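Cytosol aminopeptidase (Coxiella burnetii, PDB 3IJ3) probably removes amino acids from the N-terminal ends of peptides as a manganese-dependent aminopeptidase of the M17 family, working as a hexamer. Local coordinates at residues L172-I177 with G460-G465; Y138-Y143 with I177-E182; Q61-S66 with T74-P79; P39-M44 with R87-V92. All blocks are in the same frame, centred on the assembly; numbering follows the deposited sequence. Where two conformers were deposited one is given.

Contact 1. Residues L172-I177 with G460-G465; sequences LIRDLI and GRPIGG
Arg174 reaches across to Gly460 with the outer part of its guanidinium: NH2 donates to Gly460 O at 2.9 Å, a moderately bent bond (N-H...O 150°) that lies in the carbonyl plane and only 14° out of the guanidinium plane. One face of the same group is touched by the Pro462 ring, whose CD stands 3.8 Å from NH1, the two side chains crossing at about a right angle. Closer to the helix, Arg174 CG rests 3.3 Å from Gly465 O, so the aliphatic stem brushes the incoming chain before the charged end reaches its acceptor. One turn later Ile177 uses its CG2 branch, 3.4 Å from Gly465 CA. With no side chain at Gly465, its backbone lies directly against Ile177.

The two parts joined belong to the M17 catalytic domain: the C-terminal end of helix 157-178 and the loop leading into the short strand 464-465, antiparallel to strand 445-454 of the large mixed sheet. Arg174 is extended from CG to NE, which carries the guanidinium out to Gly460. Beyond the two segments Leu135 O accepts from NH1 and Glu466 forms a salt bridge with NH2, so backbone acceptors and a carboxylate together fix the rotation of the group. Helix 275-289 packs on Ile173 and Leu176.

Contact 2. Residues Y138-Y143 with I177-E182; sequences YQFNAY and INTPAE
Three aromatic side chains of a loop close over the C-terminal end of a long helix in this buried contact, the loop from the N-terminal family region and the helix end from the catalytic one, consistent with a place where the two parts of the M17 chain meet. Residues 138-143 follow helix 123-135, and residues 177-182 carry the chain out of helix 157-178, with Thr179 the first to leave helical geometry. Asn178 is the centre of the arrangement. Its CB sits over the middle of the Phe140 ring in a CH-pi contact, 3.6 Å from the centroid and 2° off the normal, while the amide turns toward Tyr138. There ND2 donates to Tyr138 OH at 3.1 Å, with the acceptor close to the amide plane. Asn178 OD1 accepts from Gly465 N, so both ends of this buried amide are engaged and its rotation is set. Tyr138 OH is also hydrogen-bonded to Asp175 OD1.

Phe140 has CG anti to N (chi1 -175°), and this sends its ring along the helix end until CZ comes within 3.8 Å of Thr179 N. The second subunit adds its Val414 against Phe140 and its Val317 against Tyr143. Tyr143 and Pro180 come at each other from opposite directions, the tyrosine hydroxyl bound to Asp183. Pro180 CG lies off-centre above that ring, whereas Pro180 CD makes the closer touch, 3.4 Å from Tyr143 CE2.

Contact 3. Residues Q61-S66 with T74-P79; sequences QWVKAS and TICSIP
Trp62 leaves its helix with CG anti to the backbone N (chi1 176°), which swings the indole from CB out toward strand 75-79. CG lies 3.8 Å from Pro79 CD, and the next atom, CD1, comes to 3.6 Å from the same methylene. Pro79 CD therefore sits over one face of the five-membered ring, nearly on its normal, in a CH-pi contact displaced toward the rim. NE1 then donates to Ser77 O at 2.8 Å. The bond is short but bent, 131° at the hydrogen, because the carbonyl oxygen is tilted from the indole plane. Cys76 SG approaches the pyrrole ring obliquely as a sulfur-aromatic neighbour, 3.8 Å from NE1. Farther along the ring, CZ2 still has Ser77 O nearby.

The elements brought together are helix 57-66 and the strand that follows it, joined by a short loop and running roughly antiparallel, at 144°; the strand is the outermost within this chain of the six-stranded sheet in the N-terminal domain. One residue on from Trp62, Val63 CG2 touches two strand side chains, reaching Ile78 CD1 at 4.0 Å and Cys76 SG slightly farther away. Ser66 OG donates to Val63 O at 2.8 Å from above the carbonyl plane, and it is also hydrogen-bonded with Phe68 N. Helix 48-52 adds Leu52 against Val63 and Trp51 against Ile78, and Trp62 meets Trp62 of the third subunit with planes steeply inclined.

Contact 4. Residues P39-M44 with R87-V92; sequences PIQPMM and RVLLGV
The guanidinium of Arg87 carries Pro39 on one face, with CG centred 3.6 Å above the plane, while Gln41 CB lies at its edge. The Gln41 amide is turned almost perpendicular to it, 83° between the planes, and OE1 comes to 2.8 Å from Arg87 NH1. A bend at chi3 (-53°) folds the arginine back over the neighbouring strand, whereas Gln41 stays extended to meet it; Trp51 of helix 48-52 packs on both.

Beneath these side chains, strands 38-43 and 85-91 run parallel inside the mixed sheet of the N-terminal domain. Five backbone hydrogen bonds hold the register, from Val88 N to Pro39 O at 2.9 Å to Val92 N to Met43 O at 3.0 Å. Ile40, Pro42, Val88 and Leu90 share one face of the sheet, and Gln41, Met43 and Leu89 the other. Where the strands finish, Pro42 CB touches Val92 CG1 at 3.7 Å, and Met44 CG comes equally near the other methyl of Val92, CG2. Pro42 has no N-H to give, yet the pairing is unbroken, since the bonds use Gln41 N and Met43 N; these two strands are thus joined mainly by backbone hydrogen bonds, with the polar ends of Arg87 and Gln41 gathered at one end.

All four contacts are largely buried, but their settings differ. Contacts 1 and 2 share Ile177 and the end of helix 157-178, close to the centre of the folded chain; they are linked by hydrogen bonds, contact 1 built around an arginine and contact 2 around an asparagine set among aromatic rings. Contacts 3 and 4 lie in the N-terminal domain, about 33 and 27 Å from contact 1 between centres, and meet through the adjacent strands 75-79 and 85-91 of one sheet. Contact 4 relies on regular backbone bonding inside that sheet, contact 3 on an indole at its rim. Contacts 2 and 3 face other subunits at several residues, contact 1 at one, and contact 4 at none.

Contact 1. Residues L172-I177 with G460-G465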
# COMPACT_ATOMS: atom_id res chain seq x y z
N LEU A 172 -28.42 -24.45 -12.95
CA LEU A 172 -27.45 -25.31 -12.28
C LEU A 172 -26.12 -24.58 -12.12
O LEU A 172 -25.52 -24.58 -11.05
CB LEU A 172 -27.25 -26.62 -13.05
CG LEU A 172 -26.16 -27.55 -12.54
CD1 LEU A 172 -26.47 -28.01 -11.10
CD2 LEU A 172 -26.04 -28.77 -13.50
N ILE A 173 -25.63 -23.97 -13.22
CA ILE A 173 -24.37 -23.22 -13.20
C ILE A 173 -24.43 -22.09 -12.17
O ILE A 173 -23.52 -21.93 -11.35
CB ILE A 173 -24.03 -22.67 -14.60
CG1 ILE A 173 -23.70 -23.84 -15.53
CG2 ILE A 173 -22.84 -21.70 -14.57
CD1 ILE A 173 -23.57 -23.46 -17.00
N ARG A 174 -25.52 -21.32 -12.21
CA ARG A 174 -25.71 -20.23 -11.26
C ARG A 174 -25.73 -20.74 -9.84
O ARG A 174 -25.09 -20.16 -8.97
CB ARG A 174 -26.99 -19.45 -11.58
CG ARG A 174 -26.89 -18.59 -12.83
CD ARG A 174 -28.25 -17.98 -13.14
NE ARG A 174 -28.20 -17.01 -14.22
CZ ARG A 174 -29.23 -16.26 -14.59
NH1 ARG A 174 -30.42 -16.42 -14.02
NH2 ARG A 174 -29.10 -15.37 -15.58
N ASP A 175 -26.46 -21.84 -9.60
CA ASP A 175 -26.56 -22.43 -8.25
C ASP A 175 -25.21 -22.89 -7.72
O ASP A 175 -24.86 -22.60 -6.56
CB ASP A 175 -27.55 -23.62 -8.21
CG ASP A 175 -29.03 -23.21 -8.27
OD1 ASP A 175 -29.38 -22.03 -8.10
OD2 ASP A 175 -29.88 -24.13 -8.47
N LEU A 176 -24.43 -23.60 -8.54
CA LEU A 176 -23.14 -24.10 -8.10
C LEU A 176 -22.20 -22.94 -7.74
O LEU A 176 -21.52 -22.96 -6.73
CB LEU A 176 -22.51 -25.00 -9.17
CG LEU A 176 -23.24 -26.32 -9.41
CD1 LEU A 176 -22.62 -27.07 -10.64
CD2 LEU A 176 -23.21 -27.21 -8.16
N ILE A 177 -22.15 -21.92 -8.60
CA ILE A 177 -21.29 -20.75 -8.35
C ILE A 177 -21.76 -19.99 -7.11
O ILE A 177 -20.94 -19.62 -6.25
CB ILE A 177 -21.22 -19.83 -9.58
CG1 ILE A 177 -20.48 -20.54 -10.71
CG2 ILE A 177 -20.50 -18.47 -9.25
CD1 ILE A 177 -20.64 -19.88 -12.07
N GLY A 460 -32.39 -9.92 -16.72
CA GLY A 460 -32.15 -11.32 -16.97
C GLY A 460 -30.90 -11.85 -16.30
O GLY A 460 -30.66 -13.06 -16.37
N ARG A 461 -30.17 -10.98 -15.62
CA ARG A 461 -28.83 -11.29 -15.04
C ARG A 461 -28.67 -10.79 -13.60
O ARG A 461 -28.13 -9.72 -13.35
CB ARG A 461 -27.79 -10.67 -15.98
CG ARG A 461 -27.71 -11.41 -17.33
CD ARG A 461 -27.18 -10.54 -18.43
NE ARG A 461 -28.18 -9.51 -18.77
CZ ARG A 461 -27.96 -8.47 -19.58
NH1 ARG A 461 -26.76 -8.29 -20.13
NH2 ARG A 461 -28.94 -7.60 -19.83
N PRO A 462 -29.17 -11.57 -12.64
CA PRO A 462 -29.10 -11.19 -11.23
C PRO A 462 -27.68 -11.23 -10.71
O PRO A 462 -26.88 -12.01 -11.20
CB PRO A 462 -29.96 -12.26 -10.54
CG PRO A 462 -30.66 -13.03 -11.62
CD PRO A 462 -29.91 -12.83 -12.86
N ILE A 463 -27.39 -10.40 -9.72
CA ILE A 463 -26.06 -10.38 -9.11
C ILE A 463 -25.71 -11.76 -8.60
O ILE A 463 -26.51 -12.39 -7.91
CB ILE A 463 -25.98 -9.37 -7.94
CG1 ILE A 463 -25.98 -7.92 -8.46
CG2 ILE A 463 -24.68 -9.56 -7.17
CD1 ILE A 463 -26.23 -6.88 -7.32
N GLY A 464 -24.51 -12.21 -8.90
CA GLY A 464 -24.03 -13.54 -8.50
C GLY A 464 -23.53 -14.34 -9.68
O GLY A 464 -23.19 -13.78 -10.73
N GLY A 465 -23.49 -15.66 -9.52
CA GLY A 465 -22.95 -16.54 -10.56
C GLY A 465 -23.67 -16.43 -11.88
O GLY A 465 -24.88 -16.14 -11.93

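Contact 2. Residues Y138-Y143 with I177-E182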
# COMPACT_ATOMS: atom_id res chain seq x y z
N TYR A 138 -34.89 -16.05 -11.99
CA TYR A 138 -34.00 -16.74 -11.07
C TYR A 138 -33.80 -16.03 -9.73
O TYR A 138 -33.53 -14.82 -9.67
CB TYR A 138 -32.63 -16.91 -11.75
CG TYR A 138 -31.59 -17.62 -10.89
CD1 TYR A 138 -31.48 -19.00 -10.88
CD2 TYR A 138 -30.71 -16.89 -10.10
CE1 TYR A 138 -30.55 -19.65 -10.08
CE2 TYR A 138 -29.76 -17.51 -9.31
CZ TYR A 138 -29.68 -18.90 -9.29
OH TYR A 138 -28.72 -19.50 -8.50
N GLN A 139 -33.92 -16.83 -8.66
CA GLN A 139 -33.68 -16.39 -7.30
C GLN A 139 -32.92 -17.49 -6.56
O GLN A 139 -33.37 -18.64 -6.53
CB GLN A 139 -35.01 -16.09 -6.60
CG GLN A 139 -35.73 -14.90 -7.18
CD GLN A 139 -36.96 -14.51 -6.36
OE1 GLN A 139 -37.92 -15.25 -6.28
NE2 GLN A 139 -36.91 -13.35 -5.75
N PHE A 140 -31.75 -17.18 -6.03
CA PHE A 140 -30.98 -18.17 -5.26
C PHE A 140 -31.56 -18.10 -3.83
O PHE A 140 -31.32 -17.12 -3.12
CB PHE A 140 -29.52 -17.83 -5.30
CG PHE A 140 -28.65 -18.84 -4.63
CD1 PHE A 140 -28.57 -20.14 -5.14
CD2 PHE A 140 -27.87 -18.50 -3.54
CE1 PHE A 140 -27.76 -21.09 -4.55
CE2 PHE A 140 -27.05 -19.44 -2.93
CZ PHE A 140 -27.00 -20.74 -3.43
N ASN A 141 -32.27 -19.14 -3.41
CA ASN A 141 -32.96 -19.13 -2.10
C ASN A 141 -32.55 -20.19 -1.08
O ASN A 141 -33.30 -20.49 -0.14
CB ASN A 141 -34.47 -19.23 -2.34
CG ASN A 141 -34.87 -20.53 -3.02
OD1 ASN A 141 -34.02 -21.31 -3.44
ND2 ASN A 141 -36.18 -20.76 -3.11
N ALA A 142 -31.36 -20.74 -1.25
CA ALA A 142 -30.87 -21.76 -0.34
C ALA A 142 -30.58 -21.25 1.08
O ALA A 142 -30.56 -22.04 2.02
CB ALA A 142 -29.64 -22.44 -0.91
N TYR A 143 -30.37 -19.95 1.24
CA TYR A 143 -30.00 -19.38 2.54
C TYR A 143 -30.93 -18.30 3.07
O TYR A 143 -30.71 -17.81 4.17
CB TYR A 143 -28.55 -18.86 2.49
CG TYR A 143 -27.60 -19.95 2.14
CD1 TYR A 143 -27.04 -20.74 3.13
CD2 TYR A 143 -27.34 -20.26 0.82
CE1 TYR A 143 -26.19 -21.78 2.81
CE2 TYR A 143 -26.49 -21.29 0.51
CZ TYR A 143 -25.94 -22.05 1.50
OH TYR A 143 -25.10 -23.08 1.20
N ILE A 177 -22.15 -21.92 -8.60
CA ILE A 177 -21.29 -20.75 -8.35
C ILE A 177 -21.76 -19.99 -7.11
O ILE A 177 -20.94 -19.62 -6.25
CB ILE A 177 -21.22 -19.83 -9.58
CG1 ILE A 177 -20.48 -20.54 -10.71
CG2 ILE A 177 -20.50 -18.47 -9.25
CD1 ILE A 177 -20.64 -19.88 -12.07
N ASN A 178 -23.06 -19.77 -7.00
CA ASN A 178 -23.63 -19.06 -5.85
C ASN A 178 -23.47 -19.76 -4.49
O ASN A 178 -23.50 -19.11 -3.44
CB ASN A 178 -25.11 -18.74 -6.09
CG ASN A 178 -25.33 -17.59 -7.05
OD1 ASN A 178 -24.52 -16.66 -7.12
ND2 ASN A 178 -26.48 -17.57 -7.71
N THR A 179 -23.36 -21.09 -4.50
CA THR A 179 -23.28 -21.81 -3.22
C THR A 179 -21.98 -21.44 -2.51
O THR A 179 -20.90 -21.56 -3.08
CB THR A 179 -23.36 -23.33 -3.42
OG1 THR A 179 -24.58 -23.65 -4.10
CG2 THR A 179 -23.33 -24.07 -2.04
N PRO A 180 -22.08 -20.99 -1.28
CA PRO A 180 -20.87 -20.68 -0.52
C PRO A 180 -19.89 -21.84 -0.53
O PRO A 180 -20.30 -23.02 -0.48
CB PRO A 180 -21.41 -20.50 0.90
CG PRO A 180 -22.76 -20.01 0.72
CD PRO A 180 -23.30 -20.71 -0.50
N ALA A 181 -18.59 -21.52 -0.49
CA ALA A 181 -17.57 -22.56 -0.53
C ALA A 181 -17.72 -23.61 0.55
O ALA A 181 -17.46 -24.79 0.31
CB ALA A 181 -16.16 -21.96 -0.52
N GLU A 182 -18.14 -23.20 1.76
CA GLU A 182 -18.32 -24.15 2.85
C GLU A 182 -19.26 -25.31 2.47
O GLU A 182 -19.07 -26.44 2.95
CB GLU A 182 -18.90 -23.44 4.08
CG GLU A 182 -19.24 -24.36 5.26
CD GLU A 182 -18.04 -25.07 5.89
OE1 GLU A 182 -16.86 -24.73 5.62
OE2 GLU A 182 -18.29 -25.98 6.72

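Contact 3. Residues Q61-S66 with T74-P79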
# COMPACT_ATOMS: atom_id res chain seq x y z
N GLN A 61 -55.90 6.59 -25.03
CA GLN A 61 -55.81 7.56 -23.91
C GLN A 61 -54.86 7.08 -22.82
O GLN A 61 -54.04 7.87 -22.28
CB GLN A 61 -57.18 7.77 -23.26
CG GLN A 61 -58.26 8.41 -24.16
CD GLN A 61 -58.06 9.91 -24.38
OE1 GLN A 61 -57.06 10.51 -23.92
NE2 GLN A 61 -59.02 10.52 -25.10
N TRP A 62 -54.95 5.80 -22.49
CA TRP A 62 -54.12 5.24 -21.41
C TRP A 62 -52.64 5.24 -21.74
O TRP A 62 -51.82 5.64 -20.90
CB TRP A 62 -54.59 3.84 -21.00
CG TRP A 62 -53.71 3.22 -19.99
CD1 TRP A 62 -52.76 2.26 -20.19
CD2 TRP A 62 -53.67 3.54 -18.60
NE1 TRP A 62 -52.14 1.95 -19.00
CE2 TRP A 62 -52.69 2.71 -18.01
CE3 TRP A 62 -54.36 4.44 -17.80
CZ2 TRP A 62 -52.38 2.78 -16.65
CZ3 TRP A 62 -54.06 4.48 -16.43
CH2 TRP A 62 -53.09 3.65 -15.88
N VAL A 63 -52.28 4.78 -22.93
CA VAL A 63 -50.87 4.75 -23.31
C VAL A 63 -50.29 6.17 -23.29
O VAL A 63 -49.17 6.37 -22.82
CB VAL A 63 -50.65 4.04 -24.66
CG1 VAL A 63 -49.19 4.09 -25.06
CG2 VAL A 63 -51.15 2.57 -24.59
N LYS A 64 -51.06 7.14 -23.78
CA LYS A 64 -50.63 8.55 -23.74
C LYS A 64 -50.56 9.05 -22.28
O LYS A 64 -49.55 9.64 -21.87
CB LYS A 64 -51.56 9.41 -24.56
CG LYS A 64 -51.21 10.89 -24.57
CD LYS A 64 -52.13 11.68 -25.48
CE LYS A 64 -51.78 13.17 -25.48
NZ LYS A 64 -52.73 13.95 -26.32
N ALA A 65 -51.59 8.77 -21.49
CA ALA A 65 -51.63 9.20 -20.08
C ALA A 65 -50.53 8.58 -19.21
O ALA A 65 -50.09 9.18 -18.24
CB ALA A 65 -52.98 8.90 -19.48
N SER A 66 -50.09 7.38 -19.57
CA SER A 66 -49.06 6.67 -18.79
C SER A 66 -47.65 7.20 -19.00
O SER A 66 -46.79 6.98 -18.16
CB SER A 66 -49.07 5.18 -19.16
OG SER A 66 -48.46 4.99 -20.44
N THR A 74 -38.90 -0.53 -20.19
CA THR A 74 -40.10 0.02 -19.53
C THR A 74 -41.28 -0.76 -20.05
O THR A 74 -41.21 -1.36 -21.13
CB THR A 74 -40.31 1.55 -19.81
OG1 THR A 74 -40.53 1.80 -21.22
CG2 THR A 74 -39.12 2.35 -19.33
N ILE A 75 -42.37 -0.76 -19.28
CA ILE A 75 -43.57 -1.44 -19.71
C ILE A 75 -44.79 -0.54 -19.57
O ILE A 75 -44.77 0.49 -18.88
CB ILE A 75 -43.84 -2.77 -18.94
CG1 ILE A 75 -44.04 -2.52 -17.44
CG2 ILE A 75 -42.68 -3.73 -19.13
CD1 ILE A 75 -44.62 -3.71 -16.67
N CYS A 76 -45.84 -0.92 -20.28
CA CYS A 76 -47.13 -0.25 -20.17
C CYS A 76 -48.17 -1.35 -20.00
O CYS A 76 -48.41 -2.13 -20.93
CB CYS A 76 -47.45 0.62 -21.39
SG CYS A 76 -49.03 1.53 -21.21
N SER A 77 -48.73 -1.47 -18.79
CA SER A 77 -49.81 -2.41 -18.50
C SER A 77 -51.11 -1.73 -18.89
O SER A 77 -51.45 -0.68 -18.33
CB SER A 77 -49.80 -2.78 -17.01
OG SER A 77 -48.57 -3.39 -16.68
N ILE A 78 -51.82 -2.30 -19.86
CA ILE A 78 -53.05 -1.72 -20.40
C ILE A 78 -54.29 -2.40 -19.86
O ILE A 78 -54.43 -3.61 -19.96
CB ILE A 78 -53.07 -1.85 -21.93
CG1 ILE A 78 -51.85 -1.13 -22.54
CG2 ILE A 78 -54.38 -1.29 -22.51
CD1 ILE A 78 -51.67 -1.40 -23.99
N PRO A 79 -55.22 -1.62 -19.28
CA PRO A 79 -56.43 -2.25 -18.75
C PRO A 79 -57.52 -2.58 -19.75
O PRO A 79 -57.63 -1.96 -20.82
CB PRO A 79 -56.96 -1.19 -17.77
CG PRO A 79 -56.52 0.12 -18.37
CD PRO A 79 -55.13 -0.19 -18.95

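Contact 4. Residues P39-M44 with R87-V92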
# COMPACT_ATOMS: atom_id res chain seq x y z
N PRO A 39 -51.33 -11.05 -23.33
CA PRO A 39 -50.21 -10.87 -24.24
C PRO A 39 -49.18 -9.82 -23.79
O PRO A 39 -49.55 -8.79 -23.22
CB PRO A 39 -50.87 -10.42 -25.54
CG PRO A 39 -52.15 -9.74 -25.10
CD PRO A 39 -52.60 -10.56 -23.90
N ILE A 40 -47.91 -10.14 -24.03
CA ILE A 40 -46.78 -9.22 -23.82
C ILE A 40 -46.28 -8.96 -25.23
O ILE A 40 -45.95 -9.89 -25.97
CB ILE A 40 -45.68 -9.84 -22.98
CG1 ILE A 40 -46.19 -10.14 -21.57
CG2 ILE A 40 -44.51 -8.89 -22.92
CD1 ILE A 40 -45.16 -10.90 -20.69
N GLN A 41 -46.21 -7.69 -25.61
CA GLN A 41 -45.82 -7.31 -26.96
C GLN A 41 -44.63 -6.35 -26.97
O GLN A 41 -44.71 -5.29 -26.35
CB GLN A 41 -47.01 -6.65 -27.65
CG GLN A 41 -46.75 -6.13 -29.08
CD GLN A 41 -47.98 -5.53 -29.70
OE1 GLN A 41 -49.08 -5.57 -29.12
NE2 GLN A 41 -47.82 -4.94 -30.89
N PRO A 42 -43.55 -6.69 -27.70
CA PRO A 42 -42.44 -5.75 -27.76
C PRO A 42 -42.80 -4.53 -28.60
O PRO A 42 -43.61 -4.62 -29.54
CB PRO A 42 -41.32 -6.57 -28.42
CG PRO A 42 -42.05 -7.52 -29.30
CD PRO A 42 -43.30 -7.88 -28.53
N MET A 43 -42.20 -3.40 -28.27
CA MET A 43 -42.50 -2.15 -28.94
C MET A 43 -41.31 -1.21 -28.94
O MET A 43 -40.57 -1.13 -27.97
CB MET A 43 -43.68 -1.48 -28.21
CG MET A 43 -44.21 -0.15 -28.81
SD MET A 43 -44.79 -0.33 -30.49
CE MET A 43 -46.16 -1.49 -30.37
N MET A 44 -41.11 -0.53 -30.07
CA MET A 44 -40.07 0.48 -30.18
C MET A 44 -40.79 1.80 -30.41
O MET A 44 -41.92 1.81 -30.91
CB MET A 44 -39.08 0.17 -31.30
CG MET A 44 -38.24 -1.05 -31.03
SD MET A 44 -36.86 -1.22 -32.15
CE MET A 44 -35.77 0.08 -31.58
N ARG A 87 -53.18 -6.27 -21.79
CA ARG A 87 -51.91 -6.45 -22.52
C ARG A 87 -50.81 -5.70 -21.87
O ARG A 87 -51.05 -4.72 -21.17
CB ARG A 87 -52.09 -5.89 -23.95
CG ARG A 87 -50.83 -5.70 -24.83
CD ARG A 87 -51.20 -5.11 -26.23
NE ARG A 87 -52.24 -5.93 -26.84
CZ ARG A 87 -52.03 -7.02 -27.58
NH1 ARG A 87 -50.80 -7.44 -27.87
NH2 ARG A 87 -53.07 -7.69 -28.05
N VAL A 88 -49.58 -6.14 -22.08
CA VAL A 88 -48.43 -5.42 -21.58
C VAL A 88 -47.51 -5.09 -22.75
O VAL A 88 -47.11 -5.98 -23.51
CB VAL A 88 -47.66 -6.19 -20.49
CG1 VAL A 88 -46.39 -5.42 -20.06
CG2 VAL A 88 -48.56 -6.44 -19.27
N LEU A 89 -47.20 -3.82 -22.93
CA LEU A 89 -46.22 -3.43 -23.94
C LEU A 89 -44.86 -3.39 -23.25
O LEU A 89 -44.74 -2.92 -22.13
CB LEU A 89 -46.50 -2.04 -24.53
CG LEU A 89 -47.87 -1.84 -25.14
CD1 LEU A 89 -48.06 -0.35 -25.56
CD2 LEU A 89 -48.03 -2.79 -26.30
N LEU A 90 -43.84 -3.92 -23.91
CA LEU A 90 -42.45 -3.89 -23.41
C LEU A 90 -41.58 -3.10 -24.39
O LEU A 90 -41.45 -3.46 -25.56
CB LEU A 90 -41.88 -5.32 -23.27
CG LEU A 90 -40.39 -5.45 -22.94
CD1 LEU A 90 -40.08 -4.92 -21.52
CD2 LEU A 90 -39.92 -6.93 -23.13
N GLY A 91 -40.98 -2.02 -23.91
CA GLY A 91 -40.06 -1.26 -24.76
C GLY A 91 -38.81 -2.11 -24.97
O GLY A 91 -38.28 -2.67 -24.02
N VAL A 92 -38.35 -2.24 -26.22
CA VAL A 92 -37.14 -3.00 -26.52
C VAL A 92 -36.07 -2.14 -27.23
O VAL A 92 -36.41 -1.17 -27.92
CB VAL A 92 -37.48 -4.27 -27.36
CG1 VAL A 92 -38.44 -5.19 -26.57
CG2 VAL A 92 -38.10 -3.90 -28.70